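Local coordinates for hypothetical membrane protein (Corynebacterium glutamicum, PDB 6JS9) that binds heme through its N-terminal HtaA domain, the part described here, and probably passes it along the heme-uptake machinery of Corynebacteria, at residues Y24-D38 and S71-L85. Sequence-based numbering, arbitrary orientation.
Sequences YIQTGVAKGSITLGD and SVHFLGHQAEDKWIL. With HEM (protoporphyrin IX containing Fe), chain C.
Tyr24 and His77 meet over the heme, their side chains crossing at about a right angle and their ring planes inclined at 56°. With CG anti to the backbone N (chi1 162°), Tyr24 carries its phenol from the end of helix 19-26 to the iron, OH binding it at 2.3 Å. The same oxygen accepts a hydrogen bond from His77 NE2 at 2.6 Å, close to the imidazole plane but bent. One face of the His77 ring lies against the porphyrin, C2C offset toward the rim; the opposite face receives Ala30 CA in a CH-pi contact. ND1 is hydrogen-bonded to Tyr117 OH, so both ring nitrogens are held and the imidazole's rotation is fixed. Ala30 O accepts hydrogen bonds from His77 N (2.8 Å) and from a water, which in turn accepts one from Gln78 N. Leu85 CD1 lies at the Tyr24 ring edge, in plane, and touches porphyrin C2B at 3.4 Å. Away from the heme, strand 33-37 pairs antiparallel with the 71-79 part of strand 63-79, through hydrogen-bonded pairs Ser33-Leu75, Thr35-His73 and Gly37-Ser71; Ile34 lies alongside Val72 and Phe74. Ser71 OG donates to Asp38 OD1 on the anti side, 28° out of the carboxylate plane. Donation to the iron-bound oxygen probably weakens the iron-tyrosine bond, consistent with heme transfer.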
loop_
_atom_site.group_PDB
_atom_site.type_symbol
_atom_site.label_atom_id
_atom_site.label_comp_id
_atom_site.label_asym_id
_atom_site.label_seq_id
_atom_site.Cartn_x
_atom_site.Cartn_y
_atom_site.Cartn_z
ATOM N N TYR A 24 14.854 4.429 -5.045
ATOM C CA TYR A 24 15.408 3.389 -5.899
ATOM C C TYR A 24 14.814 3.462 -7.306
ATOM O O TYR A 24 15.550 3.460 -8.301
ATOM C CB TYR A 24 15.159 2.028 -5.239
ATOM C CG TYR A 24 15.289 0.851 -6.166
ATOM C CD1 TYR A 24 16.532 0.459 -6.665
ATOM C CD2 TYR A 24 14.170 0.124 -6.540
ATOM C CE1 TYR A 24 16.641 -0.617 -7.512
ATOM C CE2 TYR A 24 14.269 -0.959 -7.378
ATOM C CZ TYR A 24 15.509 -1.325 -7.870
ATOM O OH TYR A 24 15.607 -2.399 -8.724
ATOM N N ILE A 25 13.483 3.605 -7.396
ATOM C CA ILE A 25 12.784 3.654 -8.682
ATOM C C ILE A 25 13.107 4.942 -9.431
ATOM O O ILE A 25 13.378 4.926 -10.639
ATOM C CB ILE A 25 11.259 3.513 -8.471
ATOM C CG1 ILE A 25 10.863 2.077 -8.099
ATOM C CG2 ILE A 25 10.462 4.049 -9.699
ATOM C CD1 ILE A 25 11.341 1.017 -9.067
ATOM N N GLN A 26 13.066 6.084 -8.736
ATOM C CA GLN A 26 13.063 7.371 -9.426
ATOM C C GLN A 26 14.463 7.926 -9.665
ATOM O O GLN A 26 14.717 8.512 -10.722
ATOM C CB GLN A 26 12.214 8.385 -8.647
ATOM C CG GLN A 26 10.725 8.022 -8.651
ATOM C CD GLN A 26 9.851 8.990 -7.858
ATOM O OE1 GLN A 26 10.109 9.265 -6.681
ATOM N NE2 GLN A 26 8.809 9.508 -8.506
ATOM N N THR A 27 15.384 7.753 -8.718
ATOM C CA THR A 27 16.732 8.284 -8.866
ATOM C C THR A 27 17.832 7.230 -8.786
ATOM O O THR A 27 18.986 7.553 -9.085
ATOM C CB THR A 27 17.012 9.364 -7.803
ATOM O OG1 THR A 27 16.884 8.794 -6.491
ATOM C CG2 THR A 27 16.053 10.532 -7.946
ATOM N N GLY A 28 17.522 5.992 -8.412
ATOM C CA GLY A 28 18.521 4.953 -8.277
ATOM C C GLY A 28 18.645 4.080 -9.513
ATOM O O GLY A 28 18.275 4.468 -10.625
ATOM N N VAL A 29 19.126 2.853 -9.299
ATOM C CA VAL A 29 19.534 2.000 -10.414
ATOM C C VAL A 29 18.350 1.528 -11.267
ATOM O O VAL A 29 18.540 1.179 -12.438
ATOM C CB VAL A 29 20.389 0.832 -9.864
ATOM C CG1 VAL A 29 19.559 -0.169 -9.081
ATOM C CG2 VAL A 29 21.193 0.153 -10.978
ATOM N N ALA A 30 17.120 1.551 -10.740
ATOM C CA ALA A 30 15.960 1.129 -11.530
ATOM C C ALA A 30 15.677 2.087 -12.684
ATOM O O ALA A 30 15.211 1.649 -13.744
ATOM C CB ALA A 30 14.718 1.016 -10.641
ATOM N N LYS A 31 15.946 3.381 -12.496
ATOM C CA LYS A 31 15.773 4.399 -13.534
ATOM C C LYS A 31 14.410 4.270 -14.216
ATOM O O LYS A 31 14.305 4.105 -15.432
ATOM C CB LYS A 31 16.914 4.327 -14.558
ATOM C CG LYS A 31 18.213 4.923 -14.046
ATOM C CD LYS A 31 17.936 6.285 -13.413
ATOM C CE LYS A 31 19.038 6.716 -12.459
ATOM N NZ LYS A 31 20.350 6.679 -13.115
ATOM N N GLY A 32 13.351 4.342 -13.407
ATOM C CA GLY A 32 11.999 4.182 -13.915
ATOM C C GLY A 32 11.088 5.323 -13.489
ATOM O O GLY A 32 11.495 6.487 -13.420
ATOM N N SER A 33 9.831 4.977 -13.198
ATOM C CA SER A 33 8.817 5.978 -12.899
ATOM C C SER A 33 7.788 5.417 -11.924
ATOM O O SER A 33 7.632 4.202 -11.781
ATOM C CB SER A 33 8.096 6.444 -14.166
ATOM O OG SER A 33 7.476 5.328 -14.778
ATOM N N ILE A 34 7.080 6.328 -11.263
ATOM C CA ILE A 34 5.927 6.003 -10.422
ATOM C C ILE A 34 4.720 6.741 -10.989
ATOM O O ILE A 34 4.793 7.947 -11.249
ATOM C CB ILE A 34 6.152 6.395 -8.948
ATOM C CG1 ILE A 34 7.432 5.772 -8.384
ATOM C CG2 ILE A 34 4.935 5.979 -8.075
ATOM C CD1 ILE A 34 7.691 6.159 -6.923
ATOM N N THR A 35 3.614 6.022 -11.185
ATOM C CA THR A 35 2.397 6.622 -11.724
ATOM C C THR A 35 1.209 6.259 -10.840
ATOM O O THR A 35 0.966 5.077 -10.569
ATOM C CB THR A 35 2.142 6.171 -13.167
ATOM O OG1 THR A 35 3.330 6.377 -13.943
ATOM C CG2 THR A 35 1.041 6.984 -13.778
ATOM N N LEU A 36 0.481 7.275 -10.389
ATOM C CA LEU A 36 -0.707 7.085 -9.573
ATOM C C LEU A 36 -1.954 7.140 -10.443
ATOM O O LEU A 36 -2.023 7.899 -11.413
ATOM C CB LEU A 36 -0.786 8.148 -8.484
ATOM C CG LEU A 36 0.425 8.241 -7.568
ATOM C CD1 LEU A 36 0.245 9.436 -6.642
ATOM C CD2 LEU A 36 0.601 6.947 -6.785
ATOM N N GLY A 37 -2.948 6.328 -10.089
ATOM C CA GLY A 37 -4.207 6.328 -10.804
ATOM C C GLY A 37 -5.389 6.191 -9.865
ATOM O O GLY A 37 -5.230 6.060 -8.649
ATOM N N ASP A 38 -6.581 6.227 -10.463
ATOM C CA ASP A 38 -7.840 5.920 -9.778
ATOM C C ASP A 38 -8.071 6.801 -8.548
ATOM O O ASP A 38 -8.678 6.365 -7.568
ATOM C CB ASP A 38 -7.905 4.433 -9.400
ATOM C CG ASP A 38 -7.650 3.519 -10.588
ATOM O OD1 ASP A 38 -6.476 3.374 -10.985
ATOM O OD2 ASP A 38 -8.609 2.957 -11.144
ATOM N N SER A 71 -4.435 3.641 -7.169
ATOM C CA SER A 71 -3.466 2.615 -7.548
ATOM C C SER A 71 -2.094 3.259 -7.684
ATOM O O SER A 71 -1.980 4.474 -7.870
ATOM C CB SER A 71 -3.856 1.923 -8.858
ATOM O OG SER A 71 -3.844 2.856 -9.927
ATOM N N VAL A 72 -1.050 2.432 -7.578
ATOM C CA VAL A 72 0.339 2.864 -7.750
ATOM C C VAL A 72 1.003 1.915 -8.726
ATOM O O VAL A 72 0.941 0.696 -8.532
ATOM C CB VAL A 72 1.133 2.858 -6.430
ATOM C CG1 VAL A 72 2.472 3.559 -6.621
ATOM C CG2 VAL A 72 0.325 3.489 -5.295
ATOM N N HIS A 73 1.656 2.462 -9.754
ATOM C CA HIS A 73 2.316 1.657 -10.781
ATOM C C HIS A 73 3.817 1.950 -10.783
ATOM O O HIS A 73 4.236 3.037 -11.193
ATOM C CB HIS A 73 1.712 1.929 -12.157
ATOM C CG HIS A 73 2.247 1.034 -13.230
ATOM N ND1 HIS A 73 2.108 1.309 -14.573
ATOM C CD2 HIS A 73 2.923 -0.138 -13.155
ATOM C CE1 HIS A 73 2.677 0.346 -15.279
ATOM N NE2 HIS A 73 3.174 -0.548 -14.441
ATOM N N PHE A 74 4.620 0.972 -10.345
ATOM C CA PHE A 74 6.074 1.084 -10.339
ATOM C C PHE A 74 6.664 0.466 -11.605
ATOM O O PHE A 74 6.346 -0.675 -11.958
ATOM C CB PHE A 74 6.683 0.377 -9.122
ATOM C CG PHE A 74 6.155 0.848 -7.800
ATOM C CD1 PHE A 74 6.617 2.030 -7.234
ATOM C CD2 PHE A 74 5.221 0.100 -7.111
ATOM C CE1 PHE A 74 6.125 2.468 -6.000
ATOM C CE2 PHE A 74 4.737 0.519 -5.869
ATOM C CZ PHE A 74 5.201 1.702 -5.316
ATOM N N LEU A 75 7.556 1.205 -12.257
ATOM C CA LEU A 75 8.294 0.728 -13.418
ATOM C C LEU A 75 9.777 0.880 -13.138
ATOM O O LEU A 75 10.205 1.907 -12.605
ATOM C CB LEU A 75 7.941 1.515 -14.688
ATOM C CG LEU A 75 6.577 1.303 -15.337
ATOM C CD1 LEU A 75 6.366 2.286 -16.481
ATOM C CD2 LEU A 75 6.404 -0.145 -15.822
ATOM N N GLY A 76 10.560 -0.134 -13.499
ATOM C CA GLY A 76 12.003 -0.020 -13.402
ATOM C C GLY A 76 12.702 -0.973 -14.345
ATOM O O GLY A 76 12.111 -1.943 -14.834
ATOM N N HIS A 77 13.976 -0.675 -14.612
ATOM C CA HIS A 77 14.872 -1.587 -15.329
ATOM C C HIS A 77 14.379 -1.843 -16.758
ATOM O O HIS A 77 13.999 -2.951 -17.140
ATOM C CB HIS A 77 15.028 -2.898 -14.548
ATOM C CG HIS A 77 15.761 -2.736 -13.255
ATOM N ND1 HIS A 77 17.063 -2.293 -13.193
ATOM C CD2 HIS A 77 15.376 -2.957 -11.978
ATOM C CE1 HIS A 77 17.443 -2.236 -11.928
ATOM N NE2 HIS A 77 16.438 -2.635 -11.173
ATOM N N GLN A 78 14.421 -0.780 -17.552
ATOM C CA GLN A 78 13.999 -0.897 -18.935
ATOM C C GLN A 78 15.021 -1.713 -19.711
ATOM O O GLN A 78 16.179 -1.308 -19.846
ATOM C CB GLN A 78 13.826 0.477 -19.565
ATOM C CG GLN A 78 13.323 0.371 -20.990
ATOM C CD GLN A 78 12.853 1.687 -21.535
ATOM O OE1 GLN A 78 13.392 2.743 -21.197
ATOM N NE2 GLN A 78 11.831 1.639 -22.383
ATOM N N ALA A 79 14.596 -2.870 -20.207
ATOM C CA ALA A 79 15.445 -3.738 -21.014
ATOM C C ALA A 79 14.756 -3.954 -22.352
ATOM O O ALA A 79 13.652 -4.507 -22.403
ATOM C CB ALA A 79 15.707 -5.068 -20.307
ATOM N N GLU A 80 15.403 -3.506 -23.428
ATOM C CA GLU A 80 14.815 -3.504 -24.772
ATOM C C GLU A 80 13.543 -2.668 -24.703
ATOM O O GLU A 80 13.633 -1.470 -24.384
ATOM C CB GLU A 80 14.652 -4.948 -25.261
ATOM C CG GLU A 80 15.981 -5.686 -25.454
ATOM C CD GLU A 80 15.824 -7.041 -26.130
ATOM O OE1 GLU A 80 15.635 -8.055 -25.420
ATOM O OE2 GLU A 80 15.888 -7.087 -27.379
ATOM N N ASP A 81 12.363 -3.222 -24.971
ATOM C CA ASP A 81 11.122 -2.463 -24.914
ATOM C C ASP A 81 10.250 -2.830 -23.720
ATOM O O ASP A 81 9.146 -2.288 -23.583
ATOM C CB ASP A 81 10.329 -2.660 -26.209
ATOM C CG ASP A 81 10.101 -4.120 -26.523
ATOM O OD1 ASP A 81 11.069 -4.902 -26.395
ATOM O OD2 ASP A 81 8.959 -4.489 -26.877
ATOM N N LYS A 82 10.703 -3.741 -22.869
ATOM C CA LYS A 82 9.981 -4.133 -21.671
ATOM C C LYS A 82 10.603 -3.479 -20.439
ATOM O O LYS A 82 11.722 -2.962 -20.479
ATOM C CB LYS A 82 9.981 -5.658 -21.524
ATOM N N TRP A 83 9.850 -3.484 -19.342
ATOM C CA TRP A 83 10.363 -3.079 -18.038
ATOM C C TRP A 83 10.457 -4.326 -17.175
ATOM O O TRP A 83 9.454 -5.015 -16.971
ATOM C CB TRP A 83 9.471 -2.020 -17.385
ATOM C CG TRP A 83 9.468 -0.708 -18.121
ATOM C CD1 TRP A 83 8.677 -0.370 -19.175
ATOM C CD2 TRP A 83 10.310 0.432 -17.867
ATOM N NE1 TRP A 83 8.965 0.910 -19.594
ATOM C CE2 TRP A 83 9.962 1.424 -18.808
ATOM C CE3 TRP A 83 11.309 0.712 -16.930
ATOM C CZ2 TRP A 83 10.578 2.679 -18.841
ATOM C CZ3 TRP A 83 11.920 1.956 -16.960
ATOM C CH2 TRP A 83 11.563 2.923 -17.920
ATOM N N ILE A 84 11.659 -4.616 -16.672
ATOM C CA ILE A 84 11.845 -5.853 -15.917
ATOM C C ILE A 84 11.198 -5.757 -14.536
ATOM O O ILE A 84 10.660 -6.749 -14.030
ATOM C CB ILE A 84 13.337 -6.215 -15.842
ATOM C CG1 ILE A 84 13.862 -6.505 -17.250
ATOM C CG2 ILE A 84 13.546 -7.431 -14.961
ATOM C CD1 ILE A 84 15.296 -6.969 -17.277
ATOM N N LEU A 85 11.218 -4.579 -13.906
ATOM C CA LEU A 85 10.398 -4.323 -12.724
ATOM C C LEU A 85 9.122 -3.637 -13.197
ATOM O O LEU A 85 9.165 -2.494 -13.667
ATOM C CB LEU A 85 11.140 -3.469 -11.694
ATOM C CG LEU A 85 10.488 -3.337 -10.300
ATOM C CD1 LEU A 85 11.539 -2.978 -9.241
ATOM C CD2 LEU A 85 9.350 -2.301 -10.262
HETATM C CHA HEM C . 17.276 -3.037 -4.864
HETATM C CHB HEM C . 13.045 -5.012 -6.210
HETATM C CHC HEM C . 14.864 -6.229 -10.558
HETATM C CHD HEM C . 19.207 -4.667 -9.040
HETATM C C1A HEM C . 15.953 -3.441 -4.851
HETATM C C2A HEM C . 14.991 -3.208 -3.792
HETATM C C3A HEM C . 13.819 -3.742 -4.149
HETATM C C4A HEM C . 13.996 -4.340 -5.465
HETATM C CMA HEM C . 12.524 -3.717 -3.290
HETATM C CAA HEM C . 15.301 -2.451 -2.494
HETATM C CBA HEM C . 15.393 -0.956 -2.796
HETATM C CGA HEM C . 15.572 -0.218 -1.499
HETATM O O1A HEM C . 14.541 0.090 -0.836
HETATM O O2A HEM C . 16.751 0.043 -1.138
HETATM C C1B HEM C . 13.175 -5.518 -7.487
HETATM C C2B HEM C . 12.125 -6.217 -8.215
HETATM C C3B HEM C . 12.618 -6.560 -9.425
HETATM C C4B HEM C . 13.995 -6.076 -9.496
HETATM C CMB HEM C . 10.711 -6.471 -7.615
HETATM C CAB HEM C . 11.958 -7.306 -10.623
HETATM C CBB HEM C . 10.699 -7.764 -10.643
HETATM C C1C HEM C . 16.217 -5.931 -10.538
HETATM C C2C HEM C . 17.157 -6.125 -11.622
HETATM C C3C HEM C . 18.361 -5.693 -11.205
HETATM C C4C HEM C . 18.214 -5.198 -9.844
HETATM C CMC HEM C . 16.745 -6.736 -12.976
HETATM C CAC HEM C . 19.714 -5.676 -11.967
HETATM C CBC HEM C . 19.879 -6.152 -13.199
HETATM C C1D HEM C . 19.074 -4.072 -7.794
HETATM C C2D HEM C . 20.124 -3.409 -7.027
HETATM C C3D HEM C . 19.588 -2.964 -5.874
HETATM C C4D HEM C . 18.185 -3.323 -5.866
HETATM C CMD HEM C . 21.600 -3.239 -7.464
HETATM C CAD HEM C . 20.287 -2.176 -4.737
HETATM C CBD HEM C . 20.148 -0.700 -5.129
HETATM C CGD HEM C . 20.758 0.232 -4.107
HETATM O O1D HEM C . 21.028 1.397 -4.486
HETATM O O2D HEM C . 20.983 -0.166 -2.930
HETATM N NA HEM C . 15.303 -4.127 -5.852
HETATM N NB HEM C . 14.297 -5.460 -8.302
HETATM N NC HEM C . 16.894 -5.350 -9.487
HETATM N ND HEM C . 17.911 -3.986 -7.043
HETATM FE FE HEM C . 16.024 -4.450 -7.788
HETATM O O HOH W 1 15.706 1.713 -16.726
#